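PDB 3WYD: LC-Est1C from Uncultured organism, which hydrolyses carboxylic ester bonds as the C-terminal esterase domain, of the alpha/beta-hydrolase fold, of a metagenome-derived enzyme. Local coordinates for residues G143-M149 with V175-A180; W124-M128 with G148-I152; V170-R174 with K188-I192; A138-G142 with H197-A201; A61-E65 with F205-F209. All blocks are in the same frame, centred on the assembly; numbering follows the deposited sequence.

Contact 1. Residues G143-M149 with V175-A180; sequences GGNPLGM and VMVEAA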
loop_
_atom_site.group_PDB
_atom_site.type_symbol
_atom_site.label_atom_id
_atom_site.label_comp_id
_atom_site.label_asym_id
_atom_site.label_seq_id
_atom_site.Cartn_x
_atom_site.Cartn_y
_atom_site.Cartn_z
ATOM N N GLY A 143 3.514 9.257 1.853
ATOM C CA GLY A 143 4.452 9.314 2.955
ATOM C C GLY A 143 5.750 8.688 2.516
ATOM O O GLY A 143 5.929 8.340 1.330
ATOM N N GLY A 144 6.689 8.580 3.456
ATOM C CA GLY A 144 7.940 7.916 3.114
ATOM C C GLY A 144 8.978 8.071 4.205
ATOM O O GLY A 144 8.618 8.174 5.387
ATOM N N ASN A 145 10.247 8.042 3.789
ATOM C CA ASN A 145 11.370 8.101 4.727
ATOM C C ASN A 145 11.872 9.522 4.707
ATOM O O ASN A 145 12.494 9.970 3.719
ATOM C CB ASN A 145 12.494 7.204 4.226
ATOM C CG ASN A 145 13.793 7.423 5.017
ATOM O OD1 ASN A 145 13.772 7.961 6.125
ATOM N ND2 ASN A 145 14.920 7.163 4.367
ATOM N N PRO A 146 11.589 10.260 5.768
ATOM C CA PRO A 146 12.014 11.675 5.715
ATOM C C PRO A 146 13.532 11.861 5.552
ATOM O O PRO A 146 13.994 12.887 5.019
ATOM C CB PRO A 146 11.471 12.273 7.021
ATOM C CG PRO A 146 11.151 11.064 7.918
ATOM C CD PRO A 146 10.784 9.941 6.962
ATOM N N LEU A 147 14.311 10.887 6.011
ATOM C CA LEU A 147 15.770 10.958 5.832
ATOM C C LEU A 147 16.273 10.891 4.396
ATOM O O LEU A 147 17.433 11.217 4.130
ATOM C CB LEU A 147 16.478 9.930 6.741
ATOM C CG LEU A 147 16.230 10.148 8.243
ATOM C CD1 LEU A 147 16.753 8.966 9.137
ATOM C CD2 LEU A 147 16.801 11.513 8.753
ATOM N N GLY A 148 15.407 10.541 3.449
ATOM C CA GLY A 148 15.770 10.526 2.039
ATOM C C GLY A 148 15.474 11.820 1.293
ATOM O O GLY A 148 15.713 11.924 0.097
ATOM N N MET A 149 14.889 12.791 1.973
ATOM C CA MET A 149 14.510 14.024 1.292
ATOM C C MET A 149 15.744 14.819 0.815
ATOM O O MET A 149 15.685 15.539 -0.206
ATOM C CB MET A 149 13.582 14.855 2.186
ATOM C CG MET A 149 12.204 14.124 2.456
ATOM S SD MET A 149 11.188 13.913 1.023
ATOM C CE MET A 149 10.727 15.608 0.723
ATOM N N VAL A 175 5.770 15.302 7.917
ATOM C CA VAL A 175 7.169 15.052 8.267
ATOM C C VAL A 175 8.080 15.126 7.041
ATOM O O VAL A 175 9.249 15.506 7.148
ATOM C CB VAL A 175 7.377 13.761 9.040
ATOM C CG1 VAL A 175 6.667 13.854 10.418
ATOM C CG2 VAL A 175 6.939 12.544 8.236
ATOM N N MET A 176 7.544 14.783 5.865
ATOM C CA MET A 176 8.337 14.834 4.648
ATOM C C MET A 176 8.557 16.274 4.190
ATOM O O MET A 176 9.644 16.649 3.844
ATOM C CB MET A 176 7.606 14.084 3.534
ATOM C CG MET A 176 7.368 12.614 3.787
ATOM S SD MET A 176 8.886 11.618 3.920
ATOM C CE MET A 176 9.114 11.219 2.191
ATOM N N VAL A 177 7.510 17.085 4.279
ATOM C CA VAL A 177 7.600 18.515 3.964
ATOM C C VAL A 177 8.592 19.186 4.928
ATOM O O VAL A 177 9.415 19.990 4.482
ATOM C CB VAL A 177 6.218 19.181 4.052
ATOM C CG1 VAL A 177 6.332 20.704 3.835
ATOM C CG2 VAL A 177 5.285 18.609 3.003
ATOM N N GLU A 178 8.503 18.879 6.223
ATOM C CA GLU A 178 9.430 19.459 7.224
ATOM C C GLU A 178 10.869 19.117 6.867
ATOM O O GLU A 178 11.757 20.012 6.846
ATOM C CB GLU A 178 9.041 18.919 8.604
ATOM C CG GLU A 178 9.881 19.321 9.769
ATOM C CD GLU A 178 9.253 18.810 11.051
ATOM O OE1 GLU A 178 9.218 17.565 11.252
ATOM O OE2 GLU A 178 8.619 19.627 11.745
ATOM N N ALA A 179 11.125 17.843 6.521
ATOM C CA ALA A 179 12.473 17.444 6.170
ATOM C C ALA A 179 12.920 18.127 4.871
ATOM O O ALA A 179 14.072 18.551 4.721
ATOM C CB ALA A 179 12.587 15.879 6.046
ATOM N N ALA A 180 12.032 18.229 3.902
ATOM C CA ALA A 180 12.385 18.869 2.632
ATOM C C ALA A 180 12.953 20.267 2.874
ATOM O O ALA A 180 13.893 20.712 2.184
ATOM C CB ALA A 180 11.131 18.945 1.729
#
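P146 and M149, on a loop that tightens into a short 3-10 turn, ride against helix 171-181, their CA atoms coming within 5.0 Å of the CA of M176 and 5.5 Å of the CA of A180 respectively. In this alpha/beta-hydrolase fold the loop leads from strand 136-140 to strand 157-162, and an Asx turn, with N145 OD1 accepting from the backbone N of L147, precedes the 3-10 turn. How a long side chain can pack on the bare backbone of a glycine pair is well illustrated by M176 beside G143 and G144. Its chain leaves the helix beside its own backbone N and bends twice more (chi2 -64°, chi3 -88°), which lays the sulfur and methyl along the glycine backbone: SD lies 3.6 Å from G144 C and CE equally close to G144 CA. The same sulfur sits 3.5 Å from P146 N, where the proline ring crosses the thioether at about a right angle. M149, also bent at chi2 and chi3, comes from three residues after P146 and brings its SD to the methyl of M176. Further along the helix A179 turns its small CB to the start of the 3-10 turn, 3.9 Å from P146 CB. M149 also reaches W124 and M128 of helix 118-129. The methyl CE of M149 lies 3.5 Å from both M176 O and A180 CB.

Contact 2. Residues W124-M128 with G148-I152; sequences WSIAM and GMANI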
loop_
_atom_site.group_PDB
_atom_site.type_symbol
_atom_site.label_atom_id
_atom_site.label_comp_id
_atom_site.label_asym_id
_atom_site.label_seq_id
_atom_site.Cartn_x
_atom_site.Cartn_y
_atom_site.Cartn_z
ATOM N N TRP A 124 7.544 9.209 -4.042
ATOM C CA TRP A 124 8.751 9.554 -3.290
ATOM C C TRP A 124 9.814 8.468 -3.330
ATOM O O TRP A 124 11.000 8.794 -3.488
ATOM C CB TRP A 124 8.407 9.854 -1.829
ATOM C CG TRP A 124 8.178 11.351 -1.552
ATOM C CD1 TRP A 124 8.951 12.382 -1.998
ATOM C CD2 TRP A 124 7.121 11.943 -0.777
ATOM N NE1 TRP A 124 8.454 13.580 -1.529
ATOM C CE2 TRP A 124 7.383 13.331 -0.701
ATOM C CE3 TRP A 124 6.049 11.411 -0.042
ATOM C CZ2 TRP A 124 6.586 14.210 0.076
ATOM C CZ3 TRP A 124 5.210 12.275 0.690
ATOM C CH2 TRP A 124 5.482 13.681 0.708
ATOM N N SER A 125 9.424 7.220 -3.109
ATOM C CA SER A 125 10.477 6.185 -2.996
ATOM C C SER A 125 11.194 5.948 -4.312
ATOM O O SER A 125 12.439 5.769 -4.338
ATOM C CB SER A 125 9.937 4.891 -2.409
ATOM O OG SER A 125 8.966 4.328 -3.228
ATOM N N ILE A 126 10.462 5.954 -5.421
ATOM C CA ILE A 126 11.108 5.774 -6.719
ATOM C C ILE A 126 12.042 6.920 -7.046
ATOM O O ILE A 126 13.135 6.727 -7.541
ATOM C CB ILE A 126 10.079 5.506 -7.811
ATOM C CG1 ILE A 126 9.365 4.192 -7.506
ATOM C CG2 ILE A 126 10.698 5.609 -9.239
ATOM C CD1 ILE A 126 8.132 4.025 -8.478
ATOM N N ALA A 127 11.598 8.151 -6.808
ATOM C CA ALA A 127 12.433 9.298 -7.071
ATOM C C ALA A 127 13.701 9.262 -6.199
ATOM O O ALA A 127 14.777 9.630 -6.649
ATOM C CB ALA A 127 11.631 10.591 -6.828
ATOM N N MET A 128 13.572 8.846 -4.942
ATOM C CA MET A 128 14.796 8.793 -4.100
ATOM C C MET A 128 15.817 7.810 -4.631
ATOM O O MET A 128 17.023 8.019 -4.500
ATOM C CB MET A 128 14.456 8.444 -2.677
ATOM C CG MET A 128 13.677 9.569 -1.960
ATOM S SD MET A 128 13.123 9.080 -0.335
ATOM C CE MET A 128 12.374 10.611 0.175
ATOM N N GLY A 148 15.407 10.541 3.449
ATOM C CA GLY A 148 15.770 10.526 2.039
ATOM C C GLY A 148 15.474 11.820 1.293
ATOM O O GLY A 148 15.713 11.924 0.097
ATOM N N MET A 149 14.889 12.791 1.973
ATOM C CA MET A 149 14.510 14.024 1.292
ATOM C C MET A 149 15.744 14.819 0.815
ATOM O O MET A 149 15.685 15.539 -0.206
ATOM C CB MET A 149 13.582 14.855 2.186
ATOM C CG MET A 149 12.204 14.124 2.456
ATOM S SD MET A 149 11.188 13.913 1.023
ATOM C CE MET A 149 10.727 15.608 0.723
ATOM N N ALA A 150 16.902 14.685 1.483
ATOM C CA ALA A 150 18.069 15.402 1.006
ATOM C C ALA A 150 18.511 14.991 -0.430
ATOM O O ALA A 150 18.943 15.831 -1.237
ATOM C CB ALA A 150 19.245 15.165 2.003
ATOM N N ASN A 151 18.247 13.710 -0.731
ATOM C CA ASN A 151 18.560 13.055 -2.014
ATOM C C ASN A 151 17.843 13.720 -3.183
ATOM O O ASN A 151 18.338 13.679 -4.314
ATOM C CB ASN A 151 18.090 11.559 -2.019
ATOM C CG ASN A 151 18.989 10.647 -1.208
ATOM O OD1 ASN A 151 19.872 11.111 -0.492
ATOM N ND2 ASN A 151 18.758 9.333 -1.312
ATOM N N ILE A 152 16.682 14.302 -2.890
ATOM C CA ILE A 152 15.778 14.834 -3.928
ATOM C C ILE A 152 15.487 16.320 -3.688
ATOM O O ILE A 152 14.509 16.866 -4.201
ATOM C CB ILE A 152 14.437 14.013 -4.027
ATOM C CG1 ILE A 152 13.721 13.969 -2.673
ATOM C CG2 ILE A 152 14.745 12.607 -4.507
ATOM C CD1 ILE A 152 12.292 13.338 -2.772
#
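I152 and M128 interlock where helix 118-129 meets the 3-10 turn of the loop before strand 157-162. The extended chain of M128 is the main bump from the helix, and the hollow that takes it is the backbone of G148: SD lies 3.8 Å from G148 CA and the methyl CE 3.5 Å from G148 C. Having no side chain, the glycine leaves that place to the thioether. I152 sends two prongs back. With CG1 between its backbone N and carbonyl carbon (chi1 56°), CD1 reaches the edge of the W124 indole, 3.6 Å from CD1 of that ring, while CG2 settles 3.8 Å from M128 CA and near A127 O. M149 lies alongside, its SD 4.2 Å from the centroid of the five-membered ring of W124 in an oblique Met-aromatic contact. The indole NE1 is hydrogen-bonded to Q157 of strand 157-162, so that buried polar group is satisfied and what remains between the segments is mainly dispersion among thioethers, methyls and the indole.

Contact 3. Residues V170-R174 with K188-I192; sequences VERSR and KYIEI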
loop_
_atom_site.group_PDB
_atom_site.type_symbol
_atom_site.label_atom_id
_atom_site.label_comp_id
_atom_site.label_asym_id
_atom_site.label_seq_id
_atom_site.Cartn_x
_atom_site.Cartn_y
_atom_site.Cartn_z
ATOM N N VAL A 170 -2.142 12.402 8.127
ATOM C CA VAL A 170 -1.591 13.617 7.556
ATOM C C VAL A 170 -0.150 13.866 8.034
ATOM O O VAL A 170 0.667 14.452 7.271
ATOM C CB VAL A 170 -2.531 14.804 7.848
ATOM C CG1 VAL A 170 -2.518 15.207 9.372
ATOM C CG2 VAL A 170 -2.160 16.018 6.989
ATOM N N GLU A 171 0.192 13.386 9.230
ATOM C CA GLU A 171 1.562 13.497 9.724
ATOM C C GLU A 171 2.584 12.819 8.813
ATOM O O GLU A 171 3.754 13.266 8.739
ATOM C CB GLU A 171 1.655 12.898 11.138
ATOM C CG GLU A 171 0.906 13.738 12.174
ATOM C CD GLU A 171 -0.626 13.449 12.323
ATOM O OE1 GLU A 171 -1.245 12.640 11.580
ATOM O OE2 GLU A 171 -1.230 14.101 13.224
ATOM N N ARG A 172 2.141 11.880 7.973
ATOM C CA ARG A 172 3.082 11.216 7.042
ATOM C C ARG A 172 3.533 12.179 5.945
ATOM O O ARG A 172 4.714 12.129 5.554
ATOM C CB ARG A 172 2.474 9.933 6.443
ATOM C CG ARG A 172 2.067 8.886 7.470
ATOM C CD ARG A 172 3.265 8.425 8.345
ATOM N NE ARG A 172 2.806 7.438 9.308
ATOM C CZ ARG A 172 2.201 7.741 10.452
ATOM N NH1 ARG A 172 2.237 8.982 10.935
ATOM N NH2 ARG A 172 1.658 6.780 11.195
ATOM N N SER A 173 2.682 13.128 5.521
ATOM C CA SER A 173 3.160 14.138 4.581
ATOM C C SER A 173 3.869 15.247 5.356
ATOM O O SER A 173 4.845 15.832 4.862
ATOM C CB SER A 173 2.021 14.717 3.747
ATOM O OG SER A 173 1.750 13.872 2.652
ATOM N N ARG A 174 3.343 15.619 6.526
ATOM C CA ARG A 174 3.930 16.763 7.239
ATOM C C ARG A 174 5.402 16.510 7.514
ATOM O O ARG A 174 6.210 17.427 7.383
ATOM C CB ARG A 174 3.177 17.020 8.536
ATOM C CG ARG A 174 1.790 17.548 8.375
ATOM C CD ARG A 174 1.098 17.655 9.747
ATOM N NE ARG A 174 -0.211 18.276 9.633
ATOM C CZ ARG A 174 -1.127 18.289 10.602
ATOM N NH1 ARG A 174 -0.877 17.673 11.754
ATOM N NH2 ARG A 174 -2.319 18.812 10.363
ATOM N N LYS A 188 5.845 22.995 -2.295
ATOM C CA LYS A 188 4.559 23.577 -1.991
ATOM C C LYS A 188 3.692 22.496 -1.391
ATOM O O LYS A 188 3.566 21.410 -1.966
ATOM C CB LYS A 188 3.901 24.124 -3.266
ATOM C CG LYS A 188 2.453 24.645 -3.020
ATOM C CD LYS A 188 1.872 25.306 -4.275
ATOM C CE LYS A 188 0.497 25.896 -3.928
ATOM N NZ LYS A 188 -0.042 26.702 -5.041
ATOM N N TYR A 189 3.101 22.765 -0.246
ATOM C CA TYR A 189 2.327 21.733 0.422
ATOM C C TYR A 189 0.903 22.248 0.526
ATOM O O TYR A 189 0.642 23.297 1.153
ATOM C CB TYR A 189 2.913 21.494 1.813
ATOM C CG TYR A 189 2.131 20.539 2.717
ATOM C CD1 TYR A 189 1.496 19.423 2.171
ATOM C CD2 TYR A 189 2.070 20.735 4.111
ATOM C CE1 TYR A 189 0.802 18.518 3.018
ATOM C CE2 TYR A 189 1.404 19.819 4.928
ATOM C CZ TYR A 189 0.765 18.743 4.352
ATOM O OH TYR A 189 0.078 17.848 5.143
ATOM N N ILE A 190 -0.002 21.473 -0.062
ATOM C CA ILE A 190 -1.460 21.724 0.019
ATOM C C ILE A 190 -2.019 20.754 1.022
ATOM O O ILE A 190 -2.284 19.582 0.720
ATOM C CB ILE A 190 -2.146 21.602 -1.357
ATOM C CG1 ILE A 190 -1.533 22.618 -2.334
ATOM C CG2 ILE A 190 -3.698 21.821 -1.209
ATOM C CD1 ILE A 190 -2.000 22.443 -3.772
ATOM N N GLU A 191 -2.264 21.248 2.234
ATOM C CA GLU A 191 -2.938 20.442 3.241
ATOM C C GLU A 191 -4.408 20.860 3.270
ATOM O O GLU A 191 -4.708 22.054 3.459
ATOM C CB GLU A 191 -2.325 20.630 4.601
ATOM C CG GLU A 191 -2.897 19.615 5.595
ATOM C CD GLU A 191 -2.274 19.720 6.959
ATOM O OE1 GLU A 191 -1.082 19.380 7.105
ATOM O OE2 GLU A 191 -2.960 20.171 7.907
ATOM N N ILE A 192 -5.312 19.909 2.989
ATOM C CA ILE A 192 -6.724 20.264 2.787
ATOM C C ILE A 192 -7.527 20.055 4.051
ATOM O O ILE A 192 -7.610 18.933 4.574
ATOM C CB ILE A 192 -7.317 19.440 1.661
ATOM C CG1 ILE A 192 -6.597 19.793 0.368
ATOM C CG2 ILE A 192 -8.855 19.664 1.563
ATOM C CD1 ILE A 192 -6.905 18.925 -0.814
#
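R174 reaches E191 because its chain runs extended from CG to NE (chi2 and chi3 both 175°), while E191 comes to meet it with CG opposite its own backbone N (chi1 -171°). The guanidinium grips the carboxylate side-on: NE donates to OE1 and NH2 to OE2, each bond 2.9 Å long and nearly straight at 171°. Both oxygens lie close to the guanidinium plane, but the nitrogens stand clearly out of the carboxylate plane, although on its syn side. The pair joins helix 171-181 to edge strand 187-192 within the beta-alpha-beta unit that begins with strand 157-162. OE1 of E191 takes a second bond through its anti lone pair, from Y189 OH at 2.7 Å, which should steady the carboxylate. Against the salt bridge V170 supplies two methyls: CG1 covers one face of the R174 guanidinium, 3.6 Å above its plane, and CG2 meets Y189 OH at 3.4 Å. S173 lays its CB near the same phenol while its OG is bonded to H161 of strand 157-162.

Contact 4. Residues A138-G142 with H197-A201; sequences APVAG and HVSVA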
loop_
_atom_site.group_PDB
_atom_site.type_symbol
_atom_site.label_atom_id
_atom_site.label_comp_id
_atom_site.label_asym_id
_atom_site.label_seq_id
_atom_site.Cartn_x
_atom_site.Cartn_y
_atom_site.Cartn_z
ATOM N N ALA A 138 4.712 15.012 -7.495
ATOM C CA ALA A 138 3.498 15.408 -6.760
ATOM C C ALA A 138 2.893 14.190 -6.045
ATOM O O ALA A 138 1.920 13.573 -6.527
ATOM C CB ALA A 138 2.482 16.067 -7.717
ATOM N N PRO A 139 3.433 13.846 -4.871
ATOM C CA PRO A 139 2.781 12.785 -4.074
ATOM C C PRO A 139 1.517 13.248 -3.359
ATOM O O PRO A 139 1.503 14.319 -2.681
ATOM C CB PRO A 139 3.865 12.384 -3.062
ATOM C CG PRO A 139 4.708 13.638 -2.940
ATOM C CD PRO A 139 4.666 14.356 -4.254
ATOM N N VAL A 140 0.471 12.430 -3.472
ATOM C CA VAL A 140 -0.842 12.761 -2.901
ATOM C C VAL A 140 -1.246 11.692 -1.872
ATOM O O VAL A 140 -1.326 10.508 -2.215
ATOM C CB VAL A 140 -1.899 12.834 -4.030
ATOM C CG1 VAL A 140 -3.272 13.181 -3.441
ATOM C CG2 VAL A 140 -1.471 13.920 -5.068
ATOM N N ALA A 141 -1.470 12.117 -0.625
ATOM C CA ALA A 141 -1.901 11.232 0.468
ATOM C C ALA A 141 -0.939 10.063 0.639
ATOM O O ALA A 141 -1.326 8.921 0.896
ATOM C CB ALA A 141 -3.388 10.775 0.276
ATOM N N GLY A 142 0.351 10.402 0.563
ATOM C CA GLY A 142 1.414 9.414 0.770
ATOM C C GLY A 142 2.281 9.684 1.975
ATOM O O GLY A 142 1.856 10.251 2.980
ATOM N N HIS A 197 -8.911 10.536 2.653
ATOM C CA HIS A 197 -7.885 9.837 1.878
ATOM C C HIS A 197 -8.085 9.984 0.384
ATOM O O HIS A 197 -7.112 10.092 -0.373
ATOM C CB HIS A 197 -7.804 8.344 2.259
ATOM C CG HIS A 197 -6.570 7.665 1.759
ATOM N ND1 HIS A 197 -5.314 8.163 1.993
ATOM C CD2 HIS A 197 -6.402 6.566 0.980
ATOM C CE1 HIS A 197 -4.407 7.374 1.441
ATOM N NE2 HIS A 197 -5.048 6.393 0.820
ATOM N N VAL A 198 -9.333 9.900 -0.068
ATOM C CA VAL A 198 -9.595 9.829 -1.494
ATOM C C VAL A 198 -9.984 11.174 -2.122
ATOM O O VAL A 198 -9.491 11.468 -3.207
ATOM C CB VAL A 198 -10.663 8.766 -1.788
ATOM C CG1 VAL A 198 -10.993 8.748 -3.302
ATOM C CG2 VAL A 198 -10.158 7.399 -1.332
ATOM N N SER A 199 -10.687 12.030 -1.369
ATOM C CA SER A 199 -11.235 13.306 -1.900
ATOM C C SER A 199 -10.159 14.223 -2.480
ATOM O O SER A 199 -10.331 14.784 -3.562
ATOM C CB SER A 199 -12.082 14.064 -0.873
ATOM O OG SER A 199 -11.360 14.634 0.212
ATOM N N VAL A 200 -8.963 14.132 -1.913
ATOM C CA VAL A 200 -7.940 15.110 -2.224
ATOM C C VAL A 200 -7.305 14.911 -3.581
ATOM O O VAL A 200 -6.613 15.825 -4.041
ATOM C CB VAL A 200 -6.834 15.172 -1.142
ATOM C CG1 VAL A 200 -7.385 15.621 0.227
ATOM C CG2 VAL A 200 -6.142 13.828 -1.039
ATOM N N ALA A 201 -7.459 13.725 -4.184
ATOM C CA ALA A 201 -6.714 13.395 -5.403
ATOM C C ALA A 201 -7.238 14.110 -6.652
ATOM O O ALA A 201 -6.592 15.010 -7.192
ATOM C CB ALA A 201 -6.695 11.892 -5.614
#
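H197 and A141 meet at the end of strand 136-140, where an alpha/beta-hydrolase sheet passes into the loops that in this fold usually carry the catalytic groups. H197 belongs to a probable Ser-His-Asp triad, its NE2 hydrogen-bonded to S117 OG on the probable nucleophile elbow and its ND1 to D165 OD2. With CG opposite the backbone N (chi1 -166°), the imidazole turns back over the strand end. At its edge CE1 lies 3.5 Å from A141 O, which is close to the ring plane, whereas A141 CB stands off that plane, 3.7 Å from ND1. The site is an example of how a probably catalytic side chain can be positioned by polar bonds at its two nitrogens and van der Waals contacts from A141 around them. H116 adds another ring against the imidazole, and T167 of the second subunit also packs on H197.

The chain then passes to the short helix 199-203, where V200 is directed at the strand. With CG1 anti to the carbonyl carbon (chi1 -63°), its CG2 falls between the backbone N and that carbon and touches V140 CG1 at 3.8 Å, the two valines running alongside with opposite senses. The same V200 methyl stands 4.3 Å from A141 CB. A201 follows, its CA 4.0 Å from V140 CG1.

Contact 5. Residues A61-E65 with F205-F209; sequences AFMIE and FKDVF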
loop_
_atom_site.group_PDB
_atom_site.type_symbol
_atom_site.label_atom_id
_atom_site.label_comp_id
_atom_site.label_asym_id
_atom_site.label_seq_id
_atom_site.Cartn_x
_atom_site.Cartn_y
_atom_site.Cartn_z
ATOM N N ALA A 61 -10.717 12.457 -15.297
ATOM C CA ALA A 61 -10.370 13.874 -15.270
ATOM C C ALA A 61 -8.876 14.108 -15.545
ATOM O O ALA A 61 -8.477 15.162 -16.028
ATOM C CB ALA A 61 -10.712 14.505 -13.901
ATOM N N PHE A 62 -8.063 13.201 -15.055
ATOM C CA PHE A 62 -6.623 13.372 -15.238
ATOM C C PHE A 62 -6.243 13.530 -16.712
ATOM O O PHE A 62 -5.359 14.321 -17.059
ATOM C CB PHE A 62 -5.914 12.167 -14.604
ATOM C CG PHE A 62 -4.450 12.397 -14.332
ATOM C CD1 PHE A 62 -4.030 12.904 -13.110
ATOM C CD2 PHE A 62 -3.492 12.079 -15.297
ATOM C CE1 PHE A 62 -2.652 13.108 -12.861
ATOM C CE2 PHE A 62 -2.121 12.299 -15.066
ATOM C CZ PHE A 62 -1.692 12.728 -13.823
ATOM N N MET A 63 -6.912 12.784 -17.575
ATOM C CA MET A 63 -6.540 12.776 -18.980
ATOM C C MET A 63 -7.060 13.977 -19.752
ATOM O O MET A 63 -6.481 14.328 -20.753
ATOM C CB MET A 63 -6.985 11.469 -19.646
ATOM C CG MET A 63 -6.567 10.235 -18.908
ATOM S SD MET A 63 -4.751 10.115 -18.698
ATOM C CE MET A 63 -4.649 8.801 -17.471
ATOM N N ILE A 64 -8.120 14.622 -19.254
ATOM C CA ILE A 64 -8.530 15.954 -19.732
ATOM C C ILE A 64 -7.402 16.966 -19.552
ATOM O O ILE A 64 -7.055 17.688 -20.495
ATOM C CB ILE A 64 -9.804 16.418 -19.018
ATOM C CG1 ILE A 64 -10.913 15.402 -19.277
ATOM C CG2 ILE A 64 -10.229 17.811 -19.514
ATOM C CD1 ILE A 64 -12.187 15.708 -18.506
ATOM N N GLU A 65 -6.771 16.981 -18.372
ATOM C CA GLU A 65 -5.649 17.889 -18.195
ATOM C C GLU A 65 -4.521 17.523 -19.194
ATOM O O GLU A 65 -3.894 18.415 -19.762
ATOM C CB GLU A 65 -5.103 17.865 -16.755
ATOM C CG GLU A 65 -6.086 18.319 -15.674
ATOM C CD GLU A 65 -6.309 19.824 -15.631
ATOM O OE1 GLU A 65 -5.734 20.544 -16.472
ATOM O OE2 GLU A 65 -7.031 20.299 -14.724
ATOM N N PHE A 205 -5.803 17.637 -9.231
ATOM C CA PHE A 205 -5.196 17.405 -10.538
ATOM C C PHE A 205 -4.765 18.702 -11.204
ATOM O O PHE A 205 -3.683 18.758 -11.799
ATOM C CB PHE A 205 -6.096 16.631 -11.483
ATOM C CG PHE A 205 -6.309 15.203 -11.095
ATOM C CD1 PHE A 205 -5.414 14.523 -10.283
ATOM C CD2 PHE A 205 -7.375 14.494 -11.647
ATOM C CE1 PHE A 205 -5.663 13.189 -9.919
ATOM C CE2 PHE A 205 -7.576 13.156 -11.376
ATOM C CZ PHE A 205 -6.719 12.484 -10.510
ATOM N N LYS A 206 -5.562 19.756 -11.059
ATOM C CA LYS A 206 -5.170 21.039 -11.664
ATOM C C LYS A 206 -3.889 21.574 -11.066
ATOM O O LYS A 206 -3.037 22.085 -11.784
ATOM C CB LYS A 206 -6.301 22.092 -11.492
ATOM C CG LYS A 206 -5.983 23.423 -12.176
ATOM C CD LYS A 206 -7.115 24.445 -11.971
ATOM C CE LYS A 206 -6.856 25.734 -12.736
ATOM N NZ LYS A 206 -5.665 26.461 -12.215
ATOM N N ASP A 207 -3.761 21.457 -9.743
ATOM C CA ASP A 207 -2.585 21.960 -9.062
ATOM C C ASP A 207 -1.355 21.133 -9.483
ATOM O O ASP A 207 -0.261 21.666 -9.611
ATOM C CB ASP A 207 -2.785 21.849 -7.561
ATOM C CG ASP A 207 -4.003 22.623 -7.089
ATOM O OD1 ASP A 207 -3.852 23.843 -6.892
ATOM O OD2 ASP A 207 -5.088 22.017 -6.927
ATOM N N VAL A 208 -1.532 19.832 -9.617
ATOM C CA VAL A 208 -0.413 18.970 -10.059
ATOM C C VAL A 208 0.089 19.361 -11.460
ATOM O O VAL A 208 1.305 19.538 -11.659
ATOM C CB VAL A 208 -0.850 17.494 -10.072
ATOM C CG1 VAL A 208 0.162 16.575 -10.767
ATOM C CG2 VAL A 208 -1.157 17.004 -8.659
ATOM N N PHE A 209 -0.827 19.521 -12.420
ATOM C CA PHE A 209 -0.412 19.903 -13.766
ATOM C C PHE A 209 0.129 21.326 -13.787
ATOM O O PHE A 209 1.081 21.606 -14.523
ATOM C CB PHE A 209 -1.544 19.700 -14.764
ATOM C CG PHE A 209 -1.657 18.277 -15.227
ATOM C CD1 PHE A 209 -0.933 17.854 -16.346
ATOM C CD2 PHE A 209 -2.474 17.367 -14.566
ATOM C CE1 PHE A 209 -1.006 16.557 -16.780
ATOM C CE2 PHE A 209 -2.607 16.073 -15.028
ATOM C CZ PHE A 209 -1.884 15.656 -16.130
#
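F62 takes part in two edge-to-face aromatic pairs at once, giving its edge to one phenylalanine and its face to another. The resulting cluster with F205 and F209 joins helix 57-69 to helix 205-213 in the alpha/beta-hydrolase fold, the two segments running at 34° to each other with their axes 10.1 Å apart. Toward F205 the F62 ring stands perpendicular, and its CD1 points over the middle of the F205 face, 3.5 Å from CD1 of that ring. F62 CB reaches the same ring as a CH-pi contact. Against F209 the roles reverse: the F209 edge rests on the F62 face, planes at 59° and centroids 4.8 Å apart. F62 holds its ring there because CG lies opposite the backbone N (chi1 -162°), which swings it between the two partners.

E65 covers one face of F209 with its CB and carries its carboxylate on toward the other helix. There OE1 pairs with R69 of its own helix, and OE2 passes 3.7 Å from K206 CA. A61 lies at the F205 edge, its CB 4.0 Å from CD2 of that ring. Over the F209 face sits E65 CB, 3.6 Å from the ring centroid.

In the fold
Contacts 1 and 2 form one continuous patch: they share G148 and M149, their centres lie 8 Å apart, and M176 CB meets W124 CH2 at 3.6 Å. Contact 3 continues along helix 171-181, its centre 11 Å from that of contact 1. Contact 4 holds the histidine of the probable triad; contact 3 lies 9 Å from it, centre to centre, and touches it where I192 CD1 meets V200 CG1 at 3.5 Å. Contact 5 stands on the other side of the chain's centre from contacts 1 and 2, about 25 and 23 Å away between centres, yet reaches contact 4 through A138 CB and V208 CG1, 3.9 Å apart.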